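Local coordinates for protein ATP grasp ligase (Microcystis aeruginosa MRC, PDB 5IG9) that probably uses ATP to form ester cross-links that close rings in the precursor peptide of microviridin, as a member of the ATP-grasp ligases, at residues F30-D35 against G53-G58; L129-Q134 against L267-Y272; Q170-G175 against E180-T185. One frame throughout, in Å; residues are numbered along the deposited sequence.

Overall arrangement
The three contacts are well separated within one subunit. Contact 1 lies in the N-terminal pre-ATP-grasp domain, where the edge strand of a parallel sheet meets a small antiparallel sheet. Contact 2 packs helix 125-134 on helix 260-273, on the opposite side of the chain's centre from contact 1, their centres about 35 Å apart. Contact 3, a short hairpin, is nested inside the loop that contact 2 closes, yet its centre is about 30 Å from each of the others; its nearest atoms are about 13 Å from contact 1 and about 12 Å from contact 2. Contacts 2 and 3 both touch the second subunit, and contact 3 also meets a chain of another protein, probably the peptide substrate.

Contact 1: residues F30-D35 against G53-G58; sequences FRFDTD and GIITDG
F30 starts the contact by bringing the far end of its ring to I55 and D57. Its CG is anti to the backbone N (chi1 -180°), and the extended side chain reaches across so that CE2 lies 3.9 Å from I55 CG2, while CZ approaches D57 CB at 4.2 Å. R31 turns to other partners: its NE makes a nearly straight, in-plane salt bridge of 2.8 Å with D33 OD1, on the syn side of that carboxylate. F32 returns to the interface, with CD1 4.0 Å from I55 CG2 and its side chain roughly at right angles to that of I55. One methyl of I55 therefore serves both phenyl rings, and V41 and V43 close in on F32 and I55. At D33 the contact gives way to charge, as R36 makes salt bridges with both D33 and D57 and so probably offsets the two nearby acids. The axes of the two short strand segments approach to 8.9 Å and cross at 79°, which leaves the joining to side chains. This is face packing of two sheets: strand 29-33, at the edge of the Rossmann-like parallel sheet of the pre-ATP-grasp domain, lies against the central strand, 54-57, of a three-stranded antiparallel meander.

Contact 2: residues L129-Q134 against L267-Y272; sequences LQVARQ and LELMKY
V131 and A132 on one helix meet L269 and Y272 on the other in an oblique helix-helix packing, the short segments having N-to-C directions 131° apart and axes 10.0 Å from each other at closest. The tight part is apolar and centres on V131, which packs against both L269 and Y272. A chi1 of -167° turns the branch of L269 away from its own N and carries CD1 across the gap between the helices, where it lies 3.7 Å from V131 CG1 and 4.1 Å from A132 CB. Beneath this group F292 of strand 290-296 touches both A132 and L269, so the helix pair rests on the sheet to which that strand belongs. On the solvent side Y272 forms the exposed rim, its ring taking V131 against one face. Q130 points to the second subunit, where its NE2 is bonded to S107 O of that copy. With V131 cut back to an alanine, the Y272 ring would probably lose its apolar support, and a gap would probably open beside L269 CD1. Both valine branches meet the tyrosine: CG2 lies 3.5 Å from Y272 CE2, and CG1 sits over the ring face in a CH-pi contact, 4.0 Å from the centroid and displaced toward the rim.

Contact 3: residues Q170-G175 against E180-T185; sequences QFAIYG and EMVVFT
A short β-hairpin is pinned together at I173 and M181, an antiparallel hydrogen-bonded pair. I173 N donates to M181 O at 2.9 Å and 162°, in the plane of that carbonyl. The return bond, from M181 N to I173 O, is 2.8 Å long but more bent, at 136°, and its donor is tilted out of the carbonyl plane. M181 O has a further neighbour in A172, whose CA approaches it at 3.3 Å in a CA-H...O contact. Toward the open end the two segments diverge and are joined by small apolar touches: V182 CG2 packs against A172 CB at 4.0 Å, and F171 CZ comes loosely near V183 CG2 at 4.4 Å. Here a chain of another protein lies along the hairpin, taking backbone hydrogen bonding at V182 and an edge-to-face stack of an aromatic ring with F171, and apolar side chains of it pack on M181 and V183. This is consistent with a hairpin that recognises the precursor peptide. F89 and A92 of the second subunit press on I173 and F171, respectively. Nearer the turn, Y174 has CG anti to its carbonyl carbon (chi1 -53°), which lays the ring alongside E180, the two side chains pointing the same way, with Y174 CE1 3.5 Å from E180 CB.

Contact 1: residues F30-D35 against G53-G58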
ATOM      1  N   PHE A  30     -21.325 -12.255  -5.434  1.00 50.38           N
ATOM      2  CA  PHE A  30     -21.044 -11.546  -6.675  1.00 47.72           C
ATOM      3  C   PHE A  30     -19.544 -11.559  -6.926  1.00 48.36           C
ATOM      4  O   PHE A  30     -18.761 -11.214  -6.035  1.00 49.50           O
ATOM      5  CB  PHE A  30     -21.563 -10.106  -6.614  1.00 45.85           C
ATOM      6  CG  PHE A  30     -21.310  -9.308  -7.867  1.00 46.07           C
ATOM      7  CD1 PHE A  30     -22.232  -9.307  -8.902  1.00 47.12           C
ATOM      8  CD2 PHE A  30     -20.159  -8.548  -8.005  1.00 46.13           C
ATOM      9  CE1 PHE A  30     -22.005  -8.572 -10.053  1.00 45.05           C
ATOM     10  CE2 PHE A  30     -19.927  -7.811  -9.155  1.00 46.07           C
ATOM     11  CZ  PHE A  30     -20.850  -7.824 -10.179  1.00 44.41           C
ATOM     12  N   ARG A  31     -19.148 -11.951  -8.135  1.00 49.63           N
ATOM     13  CA  ARG A  31     -17.745 -11.986  -8.534  1.00 46.87           C
ATOM     14  C   ARG A  31     -17.389 -10.694  -9.259  1.00 45.95           C
ATOM     15  O   ARG A  31     -17.993 -10.368 -10.286  1.00 47.76           O
ATOM     16  CB  ARG A  31     -17.459 -13.192  -9.428  1.00 46.99           C
ATOM     17  CG  ARG A  31     -16.097 -13.135 -10.104  1.00 48.55           C
ATOM     18  CD  ARG A  31     -15.704 -14.474 -10.697  1.00 46.94           C
ATOM     19  NE  ARG A  31     -14.406 -14.404 -11.355  1.00 47.41           N
ATOM     20  CZ  ARG A  31     -13.690 -15.466 -11.704  1.00 48.30           C
ATOM     21  NH1 ARG A  31     -14.148 -16.682 -11.450  1.00 48.15           N
ATOM     22  NH2 ARG A  31     -12.514 -15.314 -12.298  1.00 46.53           N
ATOM     23  N   PHE A  32     -16.397  -9.979  -8.741  1.00 45.68           N
ATOM     24  CA  PHE A  32     -15.954  -8.705  -9.302  1.00 47.32           C
ATOM     25  C   PHE A  32     -14.539  -8.884  -9.845  1.00 48.64           C
ATOM     26  O   PHE A  32     -13.573  -8.922  -9.078  1.00 53.54           O
ATOM     27  CB  PHE A  32     -16.013  -7.604  -8.246  1.00 48.50           C
ATOM     28  CG  PHE A  32     -15.454  -6.282  -8.704  1.00 48.77           C
ATOM     29  CD1 PHE A  32     -15.764  -5.776  -9.957  1.00 50.18           C
ATOM     30  CD2 PHE A  32     -14.641  -5.532  -7.869  1.00 49.18           C
ATOM     31  CE1 PHE A  32     -15.257  -4.555 -10.376  1.00 50.23           C
ATOM     32  CE2 PHE A  32     -14.133  -4.311  -8.282  1.00 52.86           C
ATOM     33  CZ  PHE A  32     -14.443  -3.822  -9.537  1.00 51.93           C
ATOM     34  N   ASP A  33     -14.418  -8.986 -11.168  1.00 52.98           N
ATOM     35  CA  ASP A  33     -13.116  -9.138 -11.815  1.00 54.55           C
ATOM     36  C   ASP A  33     -12.484  -7.760 -11.951  1.00 53.64           C
ATOM     37  O   ASP A  33     -12.904  -6.946 -12.778  1.00 54.75           O
ATOM     38  CB  ASP A  33     -13.257  -9.829 -13.166  1.00 58.25           C
ATOM     39  CG  ASP A  33     -13.717 -11.270 -13.038  1.00 61.28           C
ATOM     40  OD1 ASP A  33     -13.414 -11.903 -12.004  1.00 67.51           O
ATOM     41  OD2 ASP A  33     -14.384 -11.770 -13.968  1.00 60.00           O
ATOM     42  N   THR A  34     -11.463  -7.498 -11.132  1.00 54.43           N
ATOM     43  CA  THR A  34     -10.857  -6.172 -11.101  1.00 54.54           C
ATOM     44  C   THR A  34     -10.152  -5.836 -12.407  1.00 54.32           C
ATOM     45  O   THR A  34     -10.063  -4.661 -12.776  1.00 52.05           O
ATOM     46  CB  THR A  34      -9.878  -6.066  -9.930  1.00 56.05           C
ATOM     47  OG1 THR A  34      -8.937  -7.146  -9.993  1.00 57.06           O
ATOM     48  CG2 THR A  34     -10.619  -6.125  -8.608  1.00 57.47           C
ATOM     49  N   ASP A  35      -9.646  -6.844 -13.122  1.00 55.29           N
ATOM     50  CA  ASP A  35      -8.940  -6.572 -14.368  1.00 57.49           C
ATOM     51  C   ASP A  35      -9.883  -6.187 -15.500  1.00 56.41           C
ATOM     52  O   ASP A  35      -9.442  -5.557 -16.467  1.00 61.65           O
ATOM     53  CB  ASP A  35      -8.096  -7.780 -14.773  1.00 60.92           C
ATOM     54  CG  ASP A  35      -8.931  -9.015 -15.037  1.00 63.72           C
ATOM     55  OD1 ASP A  35      -9.967  -9.190 -14.362  1.00 63.60           O
ATOM     56  OD2 ASP A  35      -8.551  -9.810 -15.921  1.00 64.88           O
ATOM     57  N   GLY A  53     -24.363   3.015  -4.507  1.00 57.69           N
ATOM     58  CA  GLY A  53     -23.259   2.488  -5.287  1.00 52.68           C
ATOM     59  C   GLY A  53     -23.625   1.151  -5.901  1.00 49.24           C
ATOM     60  O   GLY A  53     -24.347   0.338  -5.311  1.00 51.31           O
ATOM     61  N   ILE A  54     -23.126   0.915  -7.108  1.00 49.47           N
ATOM     62  CA  ILE A  54     -23.599  -0.206  -7.910  1.00 47.42           C
ATOM     63  C   ILE A  54     -22.482  -0.655  -8.841  1.00 43.30           C
ATOM     64  O   ILE A  54     -21.798   0.166  -9.466  1.00 41.35           O
ATOM     65  CB  ILE A  54     -24.876   0.182  -8.686  1.00 50.95           C
ATOM     66  CG1 ILE A  54     -25.385  -0.981  -9.524  1.00 52.67           C
ATOM     67  CG2 ILE A  54     -24.643   1.419  -9.539  1.00 55.56           C
ATOM     68  CD1 ILE A  54     -26.743  -0.721 -10.099  1.00 51.49           C
ATOM     69  N   ILE A  55     -22.304  -1.968  -8.926  1.00 43.65           N
ATOM     70  CA  ILE A  55     -21.363  -2.597  -9.843  1.00 44.51           C
ATOM     71  C   ILE A  55     -22.173  -3.360 -10.879  1.00 46.94           C
ATOM     72  O   ILE A  55     -23.006  -4.202 -10.522  1.00 44.76           O
ATOM     73  CB  ILE A  55     -20.401  -3.545  -9.109  1.00 44.48           C
ATOM     74  CG1 ILE A  55     -19.802  -2.855  -7.884  1.00 46.95           C
ATOM     75  CG2 ILE A  55     -19.313  -4.031 -10.049  1.00 44.66           C
ATOM     76  CD1 ILE A  55     -18.887  -3.742  -7.085  1.00 48.26           C
ATOM     77  N   THR A  56     -21.933  -3.070 -12.154  1.00 50.62           N
ATOM     78  CA  THR A  56     -22.667  -3.693 -13.248  1.00 51.45           C
ATOM     79  C   THR A  56     -21.707  -4.487 -14.121  1.00 52.06           C
ATOM     80  O   THR A  56     -20.726  -3.932 -14.627  1.00 52.42           O
ATOM     81  CB  THR A  56     -23.398  -2.644 -14.091  1.00 51.68           C
ATOM     82  OG1 THR A  56     -24.284  -1.879 -13.262  1.00 51.65           O
ATOM     83  CG2 THR A  56     -24.195  -3.315 -15.196  1.00 52.17           C
ATOM     84  N   ASP A  57     -21.994  -5.778 -14.302  1.00 54.10           N
ATOM     85  CA  ASP A  57     -21.227  -6.661 -15.184  1.00 55.16           C
ATOM     86  C   ASP A  57     -22.210  -7.370 -16.111  1.00 59.51           C
ATOM     87  O   ASP A  57     -22.734  -8.435 -15.766  1.00 61.22           O
ATOM     88  CB  ASP A  57     -20.404  -7.667 -14.377  1.00 55.97           C
ATOM     89  CG  ASP A  57     -19.380  -8.413 -15.223  1.00 56.90           C
ATOM     90  OD1 ASP A  57     -19.433  -8.315 -16.469  1.00 61.12           O
ATOM     91  OD2 ASP A  57     -18.522  -9.106 -14.639  1.00 53.48           O
ATOM     92  N   GLY A  58     -22.448  -6.788 -17.286  1.00 58.04           N
ATOM     93  CA  GLY A  58     -23.388  -7.351 -18.240  1.00 61.16           C
ATOM     94  C   GLY A  58     -24.780  -7.471 -17.656  1.00 65.81           C
ATOM     95  O   GLY A  58     -25.355  -6.483 -17.189  1.00 67.19           O
TER

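Contact 2: residues L129-Q134 against L267-Y272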
ATOM      1  N   LEU A 129       8.783 -10.599  10.358  1.00 40.64           N
ATOM      2  CA  LEU A 129       9.835 -11.318  11.072  1.00 40.16           C
ATOM      3  C   LEU A 129      10.065 -10.733  12.459  1.00 41.71           C
ATOM      4  O   LEU A 129      10.247 -11.471  13.433  1.00 43.66           O
ATOM      5  CB  LEU A 129      11.127 -11.286  10.255  1.00 40.89           C
ATOM      6  CG  LEU A 129      11.010 -11.769   8.806  1.00 42.79           C
ATOM      7  CD1 LEU A 129      12.254 -11.418   8.009  1.00 42.22           C
ATOM      8  CD2 LEU A 129      10.753 -13.262   8.766  1.00 45.16           C
ATOM      9  N   GLN A 130      10.051  -9.404  12.568  1.00 40.75           N
ATOM     10  CA  GLN A 130      10.277  -8.757  13.856  1.00 41.03           C
ATOM     11  C   GLN A 130       9.168  -9.080  14.849  1.00 43.71           C
ATOM     12  O   GLN A 130       9.439  -9.342  16.026  1.00 47.63           O
ATOM     13  CB  GLN A 130      10.398  -7.249  13.662  1.00 41.50           C
ATOM     14  CG  GLN A 130      10.289  -6.443  14.936  1.00 40.42           C
ATOM     15  CD  GLN A 130      10.618  -4.985  14.708  1.00 41.09           C
ATOM     16  OE1 GLN A 130      11.763  -4.635  14.409  1.00 41.23           O
ATOM     17  NE2 GLN A 130       9.615  -4.122  14.835  1.00 39.31           N
ATOM     18  N   VAL A 131       7.912  -9.058  14.399  1.00 47.76           N
ATOM     19  CA  VAL A 131       6.803  -9.360  15.299  1.00 44.60           C
ATOM     20  C   VAL A 131       6.793 -10.839  15.660  1.00 44.95           C
ATOM     21  O   VAL A 131       6.518 -11.208  16.807  1.00 45.56           O
ATOM     22  CB  VAL A 131       5.470  -8.910  14.674  1.00 42.28           C
ATOM     23  CG1 VAL A 131       4.294  -9.441  15.482  1.00 43.02           C
ATOM     24  CG2 VAL A 131       5.418  -7.393  14.600  1.00 40.68           C
ATOM     25  N   ALA A 132       7.102 -11.709  14.692  1.00 41.40           N
ATOM     26  CA  ALA A 132       7.189 -13.138  14.983  1.00 43.06           C
ATOM     27  C   ALA A 132       8.289 -13.427  15.996  1.00 43.45           C
ATOM     28  O   ALA A 132       8.116 -14.259  16.896  1.00 43.63           O
ATOM     29  CB  ALA A 132       7.429 -13.925  13.696  1.00 45.82           C
ATOM     30  N   ARG A 133       9.432 -12.750  15.867  1.00 46.74           N
ATOM     31  CA  ARG A 133      10.523 -12.956  16.814  1.00 46.55           C
ATOM     32  C   ARG A 133      10.167 -12.428  18.199  1.00 48.32           C
ATOM     33  O   ARG A 133      10.529 -13.039  19.210  1.00 48.08           O
ATOM     34  CB  ARG A 133      11.797 -12.292  16.297  1.00 45.09           C
ATOM     35  CG  ARG A 133      13.011 -12.512  17.173  1.00 44.24           C
ATOM     36  CD  ARG A 133      14.247 -11.876  16.565  1.00 44.61           C
ATOM     37  NE  ARG A 133      15.405 -12.010  17.439  1.00 45.92           N
ATOM     38  CZ  ARG A 133      15.770 -11.107  18.340  1.00 47.72           C
ATOM     39  NH1 ARG A 133      15.067  -9.992  18.487  1.00 47.13           N
ATOM     40  NH2 ARG A 133      16.841 -11.318  19.096  1.00 46.93           N
ATOM     41  N   GLN A 134       9.455 -11.299  18.270  1.00 44.15           N
ATOM     42  CA  GLN A 134       8.974 -10.807  19.556  1.00 45.47           C
ATOM     43  C   GLN A 134       7.965 -11.757  20.186  1.00 44.58           C
ATOM     44  O   GLN A 134       7.763 -11.711  21.403  1.00 40.40           O
ATOM     45  CB  GLN A 134       8.363  -9.415  19.395  1.00 47.05           C
ATOM     46  CG  GLN A 134       9.375  -8.329  19.057  1.00 47.62           C
ATOM     47  CD  GLN A 134       8.723  -7.018  18.679  1.00 53.92           C
ATOM     48  OE1 GLN A 134       7.514  -6.960  18.441  1.00 55.32           O
ATOM     49  NE2 GLN A 134       9.518  -5.954  18.618  1.00 53.78           N
ATOM     50  N   LEU A 267      -1.276 -17.885  16.030  1.00 45.75           N
ATOM     51  CA  LEU A 267      -2.541 -17.199  16.260  1.00 47.09           C
ATOM     52  C   LEU A 267      -2.314 -15.802  16.821  1.00 46.53           C
ATOM     53  O   LEU A 267      -3.030 -14.862  16.460  1.00 45.65           O
ATOM     54  CB  LEU A 267      -3.426 -18.018  17.196  1.00 48.45           C
ATOM     55  CG  LEU A 267      -4.111 -19.231  16.571  1.00 51.48           C
ATOM     56  CD1 LEU A 267      -4.989 -19.907  17.605  1.00 50.16           C
ATOM     57  CD2 LEU A 267      -4.925 -18.831  15.347  1.00 53.92           C
ATOM     58  N   GLU A 268      -1.324 -15.639  17.702  1.00 47.70           N
ATOM     59  CA  GLU A 268      -0.999 -14.297  18.172  1.00 47.78           C
ATOM     60  C   GLU A 268      -0.432 -13.444  17.050  1.00 44.91           C
ATOM     61  O   GLU A 268      -0.598 -12.220  17.056  1.00 48.28           O
ATOM     62  CB  GLU A 268      -0.011 -14.353  19.334  1.00 52.24           C
ATOM     63  CG  GLU A 268      -0.529 -15.075  20.558  1.00 58.22           C
ATOM     64  CD  GLU A 268      -0.113 -14.399  21.849  1.00 69.50           C
ATOM     65  OE1 GLU A 268      -0.114 -13.148  21.897  1.00 74.82           O
ATOM     66  OE2 GLU A 268       0.218 -15.116  22.817  1.00 71.15           O
ATOM     67  N   LEU A 269       0.243 -14.070  16.086  1.00 45.84           N
ATOM     68  CA  LEU A 269       0.732 -13.336  14.925  1.00 44.54           C
ATOM     69  C   LEU A 269      -0.427 -12.850  14.065  1.00 43.32           C
ATOM     70  O   LEU A 269      -0.427 -11.707  13.595  1.00 43.07           O
ATOM     71  CB  LEU A 269       1.680 -14.217  14.113  1.00 45.08           C
ATOM     72  CG  LEU A 269       2.522 -13.524  13.045  1.00 48.97           C
ATOM     73  CD1 LEU A 269       3.553 -12.607  13.683  1.00 49.05           C
ATOM     74  CD2 LEU A 269       3.191 -14.563  12.168  1.00 49.88           C
ATOM     75  N   MET A 270      -1.428 -13.704  13.853  1.00 46.86           N
ATOM     76  CA  MET A 270      -2.622 -13.288  13.124  1.00 47.65           C
ATOM     77  C   MET A 270      -3.360 -12.183  13.871  1.00 46.48           C
ATOM     78  O   MET A 270      -3.818 -11.207  13.266  1.00 45.05           O
ATOM     79  CB  MET A 270      -3.545 -14.487  12.902  1.00 47.60           C
ATOM     80  CG  MET A 270      -2.895 -15.650  12.173  1.00 48.99           C
ATOM     81  SD  MET A 270      -2.687 -15.370  10.408  1.00 49.77           S
ATOM     82  CE  MET A 270      -4.397 -15.346   9.880  1.00 51.64           C
ATOM     83  N   LYS A 271      -3.478 -12.317  15.194  1.00 48.68           N
ATOM     84  CA  LYS A 271      -4.229 -11.338  15.974  1.00 47.51           C
ATOM     85  C   LYS A 271      -3.535  -9.980  15.988  1.00 45.79           C
ATOM     86  O   LYS A 271      -4.201  -8.938  16.001  1.00 44.14           O
ATOM     87  CB  LYS A 271      -4.436 -11.850  17.399  1.00 51.87           C
ATOM     88  CG  LYS A 271      -5.345 -10.969  18.235  1.00 60.22           C
ATOM     89  CD  LYS A 271      -5.573 -11.535  19.628  1.00 68.77           C
ATOM     90  CE  LYS A 271      -4.302 -11.490  20.461  1.00 75.75           C
ATOM     91  NZ  LYS A 271      -4.595 -11.577  21.919  1.00 79.94           N
ATOM     92  N   TYR A 272      -2.200  -9.967  15.990  1.00 42.36           N
ATOM     93  CA  TYR A 272      -1.485  -8.696  15.975  1.00 42.32           C
ATOM     94  C   TYR A 272      -1.792  -7.914  14.704  1.00 43.46           C
ATOM     95  O   TYR A 272      -2.102  -6.719  14.753  1.00 43.33           O
ATOM     96  CB  TYR A 272       0.021  -8.925  16.115  1.00 43.84           C
ATOM     97  CG  TYR A 272       0.823  -7.660  15.913  1.00 45.77           C
ATOM     98  CD1 TYR A 272       1.005  -6.757  16.951  1.00 45.71           C
ATOM     99  CD2 TYR A 272       1.381  -7.357  14.675  1.00 47.47           C
ATOM    100  CE1 TYR A 272       1.728  -5.593  16.766  1.00 45.24           C
ATOM    101  CE2 TYR A 272       2.100  -6.197  14.481  1.00 45.59           C
ATOM    102  CZ  TYR A 272       2.273  -5.318  15.527  1.00 44.31           C
ATOM    103  OH  TYR A 272       2.995  -4.163  15.326  1.00 47.92           O
TER

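Contact 3: residues Q170-G175 against E180-T185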
ATOM      1  N   GLN A 170       7.038  -8.267  -6.187  1.00 78.10           N
ATOM      2  CA  GLN A 170       6.653  -9.197  -7.238  1.00 80.49           C
ATOM      3  C   GLN A 170       6.628  -8.452  -8.564  1.00 82.59           C
ATOM      4  O   GLN A 170       6.026  -7.377  -8.667  1.00 85.61           O
ATOM      5  CB  GLN A 170       5.283  -9.820  -6.956  1.00 84.50           C
ATOM      6  CG  GLN A 170       5.199 -10.595  -5.650  1.00 88.27           C
ATOM      7  CD  GLN A 170       3.981 -11.501  -5.585  1.00 93.58           C
ATOM      8  OE1 GLN A 170       3.119 -11.345  -4.719  1.00 93.63           O
ATOM      9  NE2 GLN A 170       3.908 -12.461  -6.501  1.00 93.80           N
ATOM     10  N   PHE A 171       7.278  -9.022  -9.570  1.00 89.12           N
ATOM     11  CA  PHE A 171       7.431  -8.366 -10.864  1.00 87.74           C
ATOM     12  C   PHE A 171       7.981  -9.393 -11.844  1.00 85.16           C
ATOM     13  O   PHE A 171       8.241 -10.547 -11.487  1.00 87.55           O
ATOM     14  CB  PHE A 171       8.348  -7.144 -10.764  1.00 87.06           C
ATOM     15  CG  PHE A 171       9.767  -7.482 -10.402  1.00 86.12           C
ATOM     16  CD1 PHE A 171      10.113  -7.779  -9.093  1.00 87.66           C
ATOM     17  CD2 PHE A 171      10.754  -7.508 -11.370  1.00 84.05           C
ATOM     18  CE1 PHE A 171      11.416  -8.096  -8.761  1.00 84.54           C
ATOM     19  CE2 PHE A 171      12.059  -7.822 -11.043  1.00 81.60           C
ATOM     20  CZ  PHE A 171      12.390  -8.116  -9.738  1.00 79.34           C
ATOM     21  N   ALA A 172       8.158  -8.961 -13.088  1.00 95.04           N
ATOM     22  CA  ALA A 172       8.743  -9.802 -14.121  1.00 92.47           C
ATOM     23  C   ALA A 172       9.341  -8.903 -15.190  1.00 87.31           C
ATOM     24  O   ALA A 172       8.784  -7.847 -15.503  1.00 83.61           O
ATOM     25  CB  ALA A 172       7.705 -10.751 -14.733  1.00 88.77           C
ATOM     26  N   ILE A 173      10.484  -9.314 -15.731  1.00 92.38           N
ATOM     27  CA  ILE A 173      11.137  -8.605 -16.825  1.00 93.23           C
ATOM     28  C   ILE A 173      10.909  -9.408 -18.097  1.00 97.10           C
ATOM     29  O   ILE A 173      11.283 -10.586 -18.175  1.00 98.69           O
ATOM     30  CB  ILE A 173      12.636  -8.387 -16.559  1.00 90.27           C
ATOM     31  CG1 ILE A 173      12.866  -7.052 -15.849  1.00 89.40           C
ATOM     32  CG2 ILE A 173      13.420  -8.383 -17.861  1.00 88.76           C
ATOM     33  CD1 ILE A 173      12.342  -6.991 -14.441  1.00 90.19           C
ATOM     34  N   TYR A 174      10.270  -8.780 -19.081  1.00103.02           N
ATOM     35  CA  TYR A 174      10.048  -9.402 -20.384  1.00101.55           C
ATOM     36  C   TYR A 174      11.166  -8.931 -21.302  1.00101.99           C
ATOM     37  O   TYR A 174      11.088  -7.853 -21.893  1.00 95.50           O
ATOM     38  CB  TYR A 174       8.672  -9.044 -20.931  1.00101.19           C
ATOM     39  CG  TYR A 174       7.532  -9.339 -19.982  1.00 98.52           C
ATOM     40  CD1 TYR A 174       6.917 -10.583 -19.964  1.00 97.56           C
ATOM     41  CD2 TYR A 174       7.067  -8.367 -19.106  1.00 94.74           C
ATOM     42  CE1 TYR A 174       5.872 -10.852 -19.098  1.00 93.81           C
ATOM     43  CE2 TYR A 174       6.025  -8.626 -18.237  1.00 94.03           C
ATOM     44  CZ  TYR A 174       5.431  -9.869 -18.237  1.00 92.55           C
ATOM     45  OH  TYR A 174       4.393 -10.131 -17.373  1.00 88.99           O
ATOM     46  N   GLY A 175      12.217  -9.742 -21.413  1.00105.95           N
ATOM     47  CA  GLY A 175      13.400  -9.367 -22.153  1.00111.65           C
ATOM     48  C   GLY A 175      13.411  -9.904 -23.576  1.00115.10           C
ATOM     49  O   GLY A 175      12.608 -10.752 -23.959  1.00117.10           O
ATOM     50  N   GLU A 180       9.093 -14.191 -20.038  1.00113.88           N
ATOM     51  CA  GLU A 180       9.070 -13.483 -18.767  1.00109.94           C
ATOM     52  C   GLU A 180      10.163 -14.039 -17.862  1.00111.16           C
ATOM     53  O   GLU A 180      10.387 -15.252 -17.814  1.00107.08           O
ATOM     54  CB  GLU A 180       7.702 -13.609 -18.085  1.00108.55           C
ATOM     55  CG  GLU A 180       7.312 -15.030 -17.674  1.00107.60           C
ATOM     56  CD  GLU A 180       6.029 -15.077 -16.861  1.00106.28           C
ATOM     57  OE1 GLU A 180       4.998 -14.561 -17.341  1.00104.65           O
ATOM     58  OE2 GLU A 180       6.053 -15.625 -15.738  1.00104.51           O
ATOM     59  N   MET A 181      10.850 -13.146 -17.156  1.00107.60           N
ATOM     60  CA  MET A 181      11.958 -13.515 -16.286  1.00102.19           C
ATOM     61  C   MET A 181      11.667 -13.062 -14.861  1.00 93.72           C
ATOM     62  O   MET A 181      11.186 -11.946 -14.635  1.00 83.58           O
ATOM     63  CB  MET A 181      13.272 -12.911 -16.793  1.00101.40           C
ATOM     64  CG  MET A 181      13.658 -13.412 -18.177  1.00103.71           C
ATOM     65  SD  MET A 181      15.173 -12.684 -18.824  1.00114.44           S
ATOM     66  CE  MET A 181      15.324 -13.557 -20.381  1.00116.45           C
ATOM     67  N   VAL A 182      11.958 -13.940 -13.902  1.00100.96           N
ATOM     68  CA  VAL A 182      11.576 -13.752 -12.508  1.00 94.40           C
ATOM     69  C   VAL A 182      12.758 -14.112 -11.618  1.00 85.28           C
ATOM     70  O   VAL A 182      13.498 -15.059 -11.902  1.00 84.59           O
ATOM     71  CB  VAL A 182      10.332 -14.602 -12.162  1.00 95.37           C
ATOM     72  CG1 VAL A 182      10.280 -14.934 -10.676  1.00 98.11           C
ATOM     73  CG2 VAL A 182       9.067 -13.879 -12.590  1.00 95.49           C
ATOM     74  N   VAL A 183      12.944 -13.342 -10.547  1.00 91.72           N
ATOM     75  CA  VAL A 183      13.984 -13.603  -9.558  1.00 80.38           C
ATOM     76  C   VAL A 183      13.382 -14.503  -8.481  1.00 80.49           C
ATOM     77  O   VAL A 183      12.694 -14.035  -7.573  1.00 75.58           O
ATOM     78  CB  VAL A 183      14.543 -12.310  -8.962  1.00 77.76           C
ATOM     79  CG1 VAL A 183      15.553 -12.622  -7.867  1.00 78.32           C
ATOM     80  CG2 VAL A 183      15.179 -11.453 -10.045  1.00 79.28           C
ATOM     81  N   PHE A 184      13.639 -15.804  -8.587  1.00 74.37           N
ATOM     82  CA  PHE A 184      13.319 -16.708  -7.495  1.00 79.23           C
ATOM     83  C   PHE A 184      14.347 -16.552  -6.376  1.00 78.83           C
ATOM     84  O   PHE A 184      15.406 -15.942  -6.547  1.00 75.17           O
ATOM     85  CB  PHE A 184      13.288 -18.158  -7.979  1.00 83.88           C
ATOM     86  CG  PHE A 184      12.151 -18.472  -8.909  1.00 93.39           C
ATOM     87  CD1 PHE A 184      10.847 -18.515  -8.443  1.00 97.61           C
ATOM     88  CD2 PHE A 184      12.388 -18.748 -10.247  1.00 97.60           C
ATOM     89  CE1 PHE A 184       9.800 -18.813  -9.294  1.00 93.08           C
ATOM     90  CE2 PHE A 184      11.345 -19.048 -11.102  1.00 98.36           C
ATOM     91  CZ  PHE A 184      10.050 -19.080 -10.626  1.00 93.46           C
ATOM     92  N   THR A 185      14.022 -17.111  -5.212  1.00 75.99           N
ATOM     93  CA  THR A 185      14.990 -17.161  -4.124  1.00 72.08           C
ATOM     94  C   THR A 185      16.175 -18.020  -4.545  1.00 73.14           C
ATOM     95  O   THR A 185      16.026 -19.220  -4.797  1.00 69.81           O
ATOM     96  CB  THR A 185      14.344 -17.715  -2.856  1.00 72.27           C
ATOM     97  OG1 THR A 185      13.256 -16.870  -2.465  1.00 74.47           O
ATOM     98  CG2 THR A 185      15.358 -17.767  -1.729  1.00 71.56           C
TER